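PDB 2OUA: serine protease from Nocardiopsis alba, which probably cleaves peptide bonds as a secreted serine endopeptidase of the trypsin-like S1 family, this chain being its protease domain. Local coordinates for residues Thr87-Ser92 and Gly150-Gly155. Residues are numbered along the deposited sequence; the frame is centred on the assembly and turned at random.
Sequences TVSGSS and GTQAQG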
# COMPACT_ATOMS: atom_id res chain seq x y z
N THR A 87 13.84 -0.23 -4.71
CA THR A 87 13.42 0.33 -5.99
C THR A 87 12.35 -0.55 -6.61
O THR A 87 12.37 -1.77 -6.44
CB THR A 87 14.61 0.43 -6.96
OG1 THR A 87 15.24 -0.85 -7.07
CG2 THR A 87 15.63 1.43 -6.45
N VAL A 88 11.40 0.07 -7.31
CA VAL A 88 10.32 -0.65 -7.95
C VAL A 88 10.61 -0.74 -9.44
O VAL A 88 10.72 0.28 -10.13
CB VAL A 88 8.96 0.08 -7.75
CG1 VAL A 88 7.84 -0.72 -8.41
CG2 VAL A 88 8.69 0.26 -6.27
N SER A 89 10.74 -1.96 -9.95
CA SER A 89 11.02 -2.16 -11.37
C SER A 89 9.85 -2.84 -12.07
O SER A 89 9.82 -2.97 -13.29
CB SER A 89 12.29 -2.99 -11.56
OG SER A 89 12.09 -4.34 -11.18
N GLY A 90 8.87 -3.28 -11.28
CA GLY A 90 7.71 -3.94 -11.85
C GLY A 90 6.83 -4.53 -10.76
O GLY A 90 7.02 -4.22 -9.59
N SER A 91 5.88 -5.37 -11.15
CA SER A 91 4.99 -5.99 -10.18
C SER A 91 4.77 -7.47 -10.45
O SER A 91 3.66 -7.98 -10.31
CB SER A 91 3.63 -5.27 -10.16
OG SER A 91 3.01 -5.28 -11.44
N SER A 92 5.83 -8.18 -10.84
CA SER A 92 5.72 -9.61 -11.08
C SER A 92 5.39 -10.25 -9.74
O SER A 92 6.05 -9.97 -8.73
CB SER A 92 7.03 -10.18 -11.63
OG SER A 92 7.31 -9.67 -12.92
N GLY A 150 11.90 -7.89 -3.22
CA GLY A 150 13.01 -7.52 -4.08
C GLY A 150 12.69 -6.18 -4.71
O GLY A 150 12.56 -5.18 -4.02
N THR A 151 12.53 -6.17 -6.04
CA THR A 151 12.20 -4.94 -6.75
C THR A 151 10.80 -5.05 -7.37
O THR A 151 10.42 -4.23 -8.20
CB THR A 151 13.21 -4.64 -7.88
OG1 THR A 151 13.23 -5.73 -8.82
CG2 THR A 151 14.61 -4.46 -7.31
N GLN A 152 10.05 -6.08 -6.97
CA GLN A 152 8.71 -6.29 -7.51
C GLN A 152 7.60 -5.93 -6.52
O GLN A 152 7.48 -6.53 -5.46
CB GLN A 152 8.54 -7.75 -7.95
CG GLN A 152 9.55 -8.21 -8.99
CD GLN A 152 9.53 -7.34 -10.24
OE1 GLN A 152 8.49 -7.17 -10.88
NE2 GLN A 152 10.69 -6.80 -10.59
N ALA A 153 6.78 -4.95 -6.89
CA ALA A 153 5.66 -4.53 -6.05
C ALA A 153 4.66 -5.67 -5.92
O ALA A 153 4.31 -6.31 -6.92
CB ALA A 153 4.98 -3.30 -6.66
N GLN A 154 4.20 -5.93 -4.70
CA GLN A 154 3.26 -7.02 -4.47
C GLN A 154 1.86 -6.56 -4.07
O GLN A 154 0.87 -7.09 -4.56
CB GLN A 154 3.81 -7.97 -3.39
CG GLN A 154 5.17 -8.57 -3.74
CD GLN A 154 5.14 -9.39 -5.02
OE1 GLN A 154 4.33 -10.30 -5.16
NE2 GLN A 154 6.03 -9.05 -5.96
N GLY A 155 1.78 -5.59 -3.16
CA GLY A 155 0.47 -5.11 -2.74
C GLY A 155 0.51 -4.00 -1.71
O GLY A 155 1.57 -3.42 -1.46
O HOH W 1 14.77 -2.94 -4.07
O HOH W 2 11.58 -5.99 -13.58
O HOH W 3 2.53 -8.33 -7.80
O HOH W 4 8.73 -7.26 -13.73
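Gly-90 and Gln-152 make a single beta bridge in this trypsin-like, two-barrel fold, where the interdomain connection leading into strand 99-104 runs along the start of strand 152-160 in the second barrel. Two backbone bonds frame the bridge: Ser-89 N to Thr-151 O, 2.9 Å and almost straight at 178°, and Ala-153 N to Gly-90 O at 2.8 Å.

Glutamine amides grip the backbone further along the loop. The side chain of Gln-152, bent at its second torsion (chi2 -56°), folds over Gly-90 and brings OE1 within 2.8 Å of Ser-92 N, which lies in the plane of that carbonyl on a lone pair; a water also donates to OE1. Ser-92 O in turn receives NE2 of Gln-154 at 2.9 Å, while Gln-154 OE1 takes the backbone N-H of Ala-94, so this second amide holds the loop at two points.

Apolar contact is slight: Val-88 CG1 meets Ala-153 CB at 4.2 Å, and both residues also touch Phe-19 and Leu-186 of the first sheet. Where strand 85-87 ends, Thr-87 and Thr-151 lie side by side, and the hydroxyls Ser-89 OG and Thr-151 OG1 are hydrogen-bonded at 3.0 Å.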